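Local coordinates for protein exotoxin type A (Streptococcus pyogenes phage T12, PDB 1FNU) that probably acts as a secreted superantigen toxin, the scarlet fever toxin of the staphylococcal and streptococcal toxin family, at residues Q1-P6 with S181-F186; S7-S12 with T169-F174. All blocks are in the same frame, centred on the assembly; numbering follows the deposited sequence.

Both contacts lay the N-terminal tail on the beta-grasp domain, and they meet neighbouring antiparallel strands of one sheet. Contact 1 joins residues 1-6 to strand 182-185 and is partly buried. Contact 2 joins residues 7-12 to strand 169-176 and is a surface contact, although Thr169 itself is buried. Their centres are about 7 Å apart. Contact 1 combines direct hydrogen bonds with packing on both faces of a tryptophan. Contact 2 relies on aliphatic packing and a bridging water. A salt bridge between Asp3 OD2 and Lys173 NZ ties them together, though its modelled length is doubtful. Along the chain, contact 2 is nested inside the loop closed by contact 1.

Contact 1 of 2, residues Q1-P6 with S181-F186; sequences QQDPDP and SFWFDF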
loop_
_atom_site.group_PDB
_atom_site.type_symbol
_atom_site.label_atom_id
_atom_site.label_comp_id
_atom_site.label_asym_id
_atom_site.label_seq_id
_atom_site.Cartn_x
_atom_site.Cartn_y
_atom_site.Cartn_z
ATOM N N GLN A 1 33.139 1.718 8.136
ATOM C CA GLN A 1 32.533 1.920 9.477
ATOM C C GLN A 1 33.492 2.160 10.668
ATOM O O GLN A 1 34.015 1.204 11.272
ATOM C CB GLN A 1 31.620 0.712 9.790
ATOM C CG GLN A 1 30.284 0.635 9.088
ATOM C CD GLN A 1 29.214 1.318 9.890
ATOM O OE1 GLN A 1 29.162 2.540 9.974
ATOM N NE2 GLN A 1 28.353 0.522 10.515
ATOM N N GLN A 2 33.708 3.439 11.003
ATOM C CA GLN A 2 34.536 3.792 12.162
ATOM C C GLN A 2 33.821 3.015 13.229
ATOM O O GLN A 2 32.607 3.058 13.263
ATOM C CB GLN A 2 34.425 5.283 12.545
ATOM C CG GLN A 2 33.912 5.479 14.053
ATOM C CD GLN A 2 33.924 6.939 14.638
ATOM O OE1 GLN A 2 34.986 7.616 14.668
ATOM N NE2 GLN A 2 32.756 7.398 15.134
ATOM N N ASP A 3 34.541 2.324 14.101
ATOM C CA ASP A 3 33.865 1.598 15.156
ATOM C C ASP A 3 32.881 2.496 15.900
ATOM O O ASP A 3 33.117 3.684 16.145
ATOM C CB ASP A 3 34.873 0.915 16.087
ATOM C CG ASP A 3 35.473 -0.356 15.450
ATOM O OD1 ASP A 3 35.361 -0.494 14.209
ATOM O OD2 ASP A 3 36.051 -1.203 16.170
ATOM N N PRO A 4 31.723 1.932 16.230
ATOM C CA PRO A 4 30.685 2.668 16.929
ATOM C C PRO A 4 31.077 3.334 18.241
ATOM O O PRO A 4 31.881 2.834 19.050
ATOM C CB PRO A 4 29.580 1.607 17.092
ATOM C CG PRO A 4 30.358 0.343 17.189
ATOM C CD PRO A 4 31.304 0.531 16.023
ATOM N N ASP A 5 30.517 4.514 18.402
ATOM C CA ASP A 5 30.677 5.262 19.627
ATOM C C ASP A 5 29.552 4.664 20.511
ATOM O O ASP A 5 28.516 4.278 19.968
ATOM C CB ASP A 5 30.382 6.735 19.320
ATOM C CG ASP A 5 30.426 7.606 20.547
ATOM O OD1 ASP A 5 29.911 7.176 21.617
ATOM O OD2 ASP A 5 30.953 8.741 20.455
ATOM N N PRO A 6 29.771 4.454 21.832
ATOM C CA PRO A 6 28.728 3.911 22.733
ATOM C C PRO A 6 27.325 4.594 22.604
ATOM O O PRO A 6 26.282 3.943 22.756
ATOM C CB PRO A 6 29.368 4.098 24.129
ATOM C CG PRO A 6 30.822 3.720 23.824
ATOM C CD PRO A 6 31.049 4.586 22.572
ATOM N N SER A 181 37.183 -1.787 7.761
ATOM C CA SER A 181 36.350 -2.691 8.577
ATOM C C SER A 181 34.936 -1.999 8.561
ATOM O O SER A 181 34.825 -0.822 8.161
ATOM C CB SER A 181 36.903 -2.733 10.020
ATOM O OG SER A 181 36.757 -1.430 10.644
ATOM N N PHE A 182 33.865 -2.723 8.923
ATOM C CA PHE A 182 32.524 -2.104 9.002
ATOM C C PHE A 182 31.622 -2.810 10.027
ATOM O O PHE A 182 31.939 -3.908 10.535
ATOM C CB PHE A 182 31.835 -1.981 7.588
ATOM C CG PHE A 182 31.714 -3.273 6.843
ATOM C CD1 PHE A 182 30.651 -4.122 7.042
ATOM C CD2 PHE A 182 32.744 -3.694 6.025
ATOM C CE1 PHE A 182 30.614 -5.383 6.450
ATOM C CE2 PHE A 182 32.744 -4.971 5.410
ATOM C CZ PHE A 182 31.676 -5.822 5.625
ATOM N N TRP A 183 30.485 -2.214 10.360
ATOM C CA TRP A 183 29.737 -2.916 11.354
ATOM C C TRP A 183 28.269 -2.666 11.165
ATOM O O TRP A 183 27.913 -1.754 10.416
ATOM C CB TRP A 183 30.207 -2.519 12.773
ATOM C CG TRP A 183 30.175 -1.085 13.008
ATOM C CD1 TRP A 183 31.193 -0.186 12.853
ATOM C CD2 TRP A 183 29.037 -0.333 13.443
ATOM N NE1 TRP A 183 30.757 1.089 13.177
ATOM C CE2 TRP A 183 29.434 1.021 13.539
ATOM C CE3 TRP A 183 27.707 -0.675 13.768
ATOM C CZ2 TRP A 183 28.546 2.047 13.945
ATOM C CZ3 TRP A 183 26.818 0.359 14.177
ATOM C CH2 TRP A 183 27.246 1.694 14.261
ATOM N N PHE A 184 27.447 -3.539 11.760
ATOM C CA PHE A 184 25.985 -3.423 11.677
ATOM C C PHE A 184 25.440 -3.404 13.123
ATOM O O PHE A 184 25.873 -4.213 13.958
ATOM C CB PHE A 184 25.344 -4.650 10.988
ATOM C CG PHE A 184 25.833 -4.932 9.593
ATOM C CD1 PHE A 184 26.108 -3.933 8.720
ATOM C CD2 PHE A 184 25.965 -6.246 9.164
ATOM C CE1 PHE A 184 26.529 -4.238 7.419
ATOM C CE2 PHE A 184 26.386 -6.529 7.830
ATOM C CZ PHE A 184 26.655 -5.520 7.010
ATOM N N ASP A 185 24.500 -2.487 13.400
ATOM C CA ASP A 185 23.806 -2.400 14.697
ATOM C C ASP A 185 22.765 -3.546 14.813
ATOM O O ASP A 185 21.895 -3.675 13.940
ATOM C CB ASP A 185 23.076 -1.072 14.792
ATOM C CG ASP A 185 22.758 -0.723 16.188
ATOM O OD1 ASP A 185 22.447 -1.697 16.935
ATOM O OD2 ASP A 185 22.812 0.475 16.535
ATOM N N PHE A 186 22.863 -4.393 15.833
ATOM C CA PHE A 186 21.893 -5.460 16.001
ATOM C C PHE A 186 20.490 -4.924 16.280
ATOM O O PHE A 186 19.529 -5.652 16.157
ATOM C CB PHE A 186 22.257 -6.436 17.125
ATOM C CG PHE A 186 23.393 -7.411 16.795
ATOM C CD1 PHE A 186 23.826 -7.610 15.494
ATOM C CD2 PHE A 186 23.926 -8.221 17.793
ATOM C CE1 PHE A 186 24.756 -8.593 15.157
ATOM C CE2 PHE A 186 24.885 -9.245 17.477
ATOM C CZ PHE A 186 25.297 -9.422 16.135
#
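In the beta-grasp domain, the N-terminal tail Gln1-Pro4 folds over Trp183 on strand 182-185, an outermost strand of the five-stranded mixed sheet. The indole lies between two residues of the tail. The amide of Gln1 is laid over one face, with its plane turned only 22° from that of the ring. Its NE2 sits over the middle of the indole. The bend of the Gln1 chain at chi2 (-90°) folds the amide back over the ring. From there NE2 also donates to Trp183 O. That bond is modelled very short, so both its length and the exact placing of the amide nitrogen are doubtful. The pyrrolidine of Pro4 packs on the opposite face, with its CB over the six-membered part of the indole; the modelled spacing here is too tight to be relied on. The ring nitrogen is used as well. Trp183 NE1 donates to Gln2 O at 2.7 Å, nearly straight at 164°. The acceptor lies close to the indole plane, while the donor stands above the carbonyl plane of Gln2.

Just before the strand, Gln1 N donates to Ser181 O at 3.0 Å. The strand's other edge is taken up inside the sheet: Phe182 and Phe184 make backbone bonds to Phe174 and Ile172 of strand 169-176, and their phenyl rings belong to the buried side and touch helix 142-157. The carboxylate of Asp3 goes to Lys173, while Pro4 also touches Leu9 and Tyr171, which carries the packing on from Trp183 to the next strand.

Contact 2 of 2, residues S7-S12 with T169-F174; sequences SQLHRS and TGYIKF
Leu9 carries the apolar part of this contact, against Thr169 and Tyr171 of strand 169-176. Both its methyls come from the same side of the tyrosine ring and meet its CD2 corner: CD2 of Leu9 lies 3.7 Å from Tyr171 CD2, and CD1 lies 3.8 Å from the same atom. The approach is oblique. Leu9 CG stands anti to its own carbonyl carbon (chi1 -60°), which carries both methyls toward the ring. Nearer the backbone, Leu9 CB meets Thr169 CB at 4.1 Å. The methyl of Thr169 is the other apolar group. Its CG2 is 3.9 Å from His10 O and 4.3 Å from Arg11 CG, so the methyl also meets the tail just after Leu9. Thr169 OG1 is engaged elsewhere, with Thr219 OG1.

The polar link between the segments is a water. It accepts from Gly170 N at 2.7 Å and lies 2.9 Å from His10 O, to which it can donate, joining strand and tail without direct backbone pairing between these two residues.

Other polar groups fix the tail from outside the two segments: His10 N donates to Asp185 OD2, His10 ND1 bonds Phe187 O, and Arg11 NE forms a salt bridge with Glu168. The His10 side chain also packs on Gln65 of the second subunit.

Strand 169-176 lies between strands 212-219 and 182-185, antiparallel to both. Tyr171 meets the ring of Tyr217 on the same side of the sheet as Leu9. Ile172 and Phe174 point to the other side, where they pack on helix 142-157.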
loop_
_atom_site.group_PDB
_atom_site.type_symbol
_atom_site.label_atom_id
_atom_site.label_comp_id
_atom_site.label_asym_id
_atom_site.label_seq_id
_atom_site.Cartn_x
_atom_site.Cartn_y
_atom_site.Cartn_z
ATOM N N SER A 7 27.329 5.896 22.310
ATOM C CA SER A 7 26.122 6.724 22.118
ATOM C C SER A 7 25.502 6.524 20.742
ATOM O O SER A 7 24.370 6.922 20.516
ATOM C CB SER A 7 26.498 8.198 22.251
ATOM O OG SER A 7 27.526 8.473 21.305
ATOM N N GLN A 8 26.285 5.954 19.826
ATOM C CA GLN A 8 25.878 5.647 18.455
ATOM C C GLN A 8 25.080 4.355 18.366
ATOM O O GLN A 8 24.433 4.133 17.376
ATOM C CB GLN A 8 27.105 5.522 17.524
ATOM C CG GLN A 8 27.855 6.857 17.290
ATOM C CD GLN A 8 29.107 6.794 16.372
ATOM O OE1 GLN A 8 29.708 7.841 16.080
ATOM N NE2 GLN A 8 29.505 5.595 15.941
ATOM N N LEU A 9 25.163 3.489 19.372
ATOM C CA LEU A 9 24.421 2.248 19.383
ATOM C C LEU A 9 22.964 2.420 19.805
ATOM O O LEU A 9 22.634 3.192 20.681
ATOM C CB LEU A 9 25.128 1.226 20.289
ATOM C CG LEU A 9 26.573 0.956 19.757
ATOM C CD1 LEU A 9 27.454 0.253 20.783
ATOM C CD2 LEU A 9 26.484 0.173 18.430
ATOM N N HIS A 10 22.093 1.693 19.130
ATOM C CA HIS A 10 20.648 1.708 19.421
ATOM C C HIS A 10 20.400 0.798 20.625
ATOM O O HIS A 10 20.851 -0.342 20.657
ATOM C CB HIS A 10 19.859 1.184 18.197
ATOM C CG HIS A 10 19.966 2.044 16.974
ATOM N ND1 HIS A 10 19.662 1.576 15.711
ATOM C CD2 HIS A 10 20.198 3.373 16.826
ATOM C CE1 HIS A 10 19.699 2.575 14.837
ATOM N NE2 HIS A 10 20.020 3.678 15.488
ATOM N N ARG A 11 19.678 1.314 21.614
ATOM C CA ARG A 11 19.368 0.550 22.828
ATOM C C ARG A 11 18.118 -0.253 22.535
ATOM O O ARG A 11 17.093 0.322 22.096
ATOM C CB ARG A 11 19.130 1.522 24.016
ATOM C CG ARG A 11 20.414 2.337 24.595
ATOM C CD ARG A 11 19.960 3.512 25.581
ATOM N NE ARG A 11 18.900 2.901 26.396
ATOM C CZ ARG A 11 17.899 3.505 27.059
ATOM N NH1 ARG A 11 17.721 4.831 27.080
ATOM N NH2 ARG A 11 17.009 2.715 27.642
ATOM N N SER A 12 18.188 -1.565 22.743
ATOM C CA SER A 12 17.022 -2.454 22.481
ATOM C C SER A 12 15.796 -2.177 23.365
ATOM O O SER A 12 14.673 -2.437 22.960
ATOM C CB SER A 12 17.377 -3.945 22.690
ATOM O OG SER A 12 17.584 -4.257 24.082
ATOM N N THR A 169 22.744 -3.473 24.020
ATOM C CA THR A 169 23.261 -2.990 22.772
ATOM C C THR A 169 24.006 -4.134 22.143
ATOM O O THR A 169 24.359 -5.091 22.824
ATOM C CB THR A 169 24.134 -1.770 22.916
ATOM O OG1 THR A 169 25.296 -2.074 23.676
ATOM C CG2 THR A 169 23.387 -0.648 23.562
ATOM N N GLY A 170 24.139 -4.076 20.817
ATOM C CA GLY A 170 24.833 -5.134 20.102
ATOM C C GLY A 170 25.251 -4.732 18.702
ATOM O O GLY A 170 24.541 -3.980 18.055
ATOM N N TYR A 171 26.427 -5.144 18.243
ATOM C CA TYR A 171 26.850 -4.838 16.898
ATOM C C TYR A 171 27.808 -5.927 16.472
ATOM O O TYR A 171 28.339 -6.714 17.303
ATOM C CB TYR A 171 27.414 -3.421 16.741
ATOM C CG TYR A 171 28.772 -3.115 17.343
ATOM C CD1 TYR A 171 29.949 -3.346 16.635
ATOM C CD2 TYR A 171 28.869 -2.605 18.653
ATOM C CE1 TYR A 171 31.233 -3.052 17.242
ATOM C CE2 TYR A 171 30.102 -2.315 19.237
ATOM C CZ TYR A 171 31.263 -2.522 18.540
ATOM O OH TYR A 171 32.424 -2.052 19.113
ATOM N N ILE A 172 27.919 -6.073 15.163
ATOM C CA ILE A 172 28.786 -7.107 14.607
ATOM C C ILE A 172 29.732 -6.315 13.715
ATOM O O ILE A 172 29.301 -5.382 13.006
ATOM C CB ILE A 172 27.981 -8.119 13.820
ATOM C CG1 ILE A 172 28.922 -9.192 13.261
ATOM C CG2 ILE A 172 27.193 -7.401 12.720
ATOM C CD1 ILE A 172 28.206 -10.332 12.629
ATOM N N LYS A 173 31.005 -6.666 13.784
ATOM C CA LYS A 173 32.041 -5.950 13.052
ATOM C C LYS A 173 32.744 -6.905 12.132
ATOM O O LYS A 173 33.116 -7.995 12.520
ATOM C CB LYS A 173 33.059 -5.335 14.023
ATOM C CG LYS A 173 34.328 -4.748 13.368
ATOM C CD LYS A 173 35.325 -4.174 14.408
ATOM C CE LYS A 173 36.567 -3.505 13.737
ATOM N NZ LYS A 173 37.395 -2.575 14.668
ATOM N N PHE A 174 32.861 -6.479 10.889
ATOM C CA PHE A 174 33.497 -7.267 9.863
ATOM C C PHE A 174 34.874 -6.631 9.579
ATOM O O PHE A 174 35.009 -5.403 9.402
ATOM C CB PHE A 174 32.595 -7.308 8.637
ATOM C CG PHE A 174 31.425 -8.242 8.767
ATOM C CD1 PHE A 174 31.613 -9.594 8.678
ATOM C CD2 PHE A 174 30.120 -7.745 8.982
ATOM C CE1 PHE A 174 30.545 -10.467 8.789
ATOM C CE2 PHE A 174 29.055 -8.587 9.089
ATOM C CZ PHE A 174 29.262 -9.964 8.994
HETATM O O HOH W 1 23.189 -1.772 19.716
#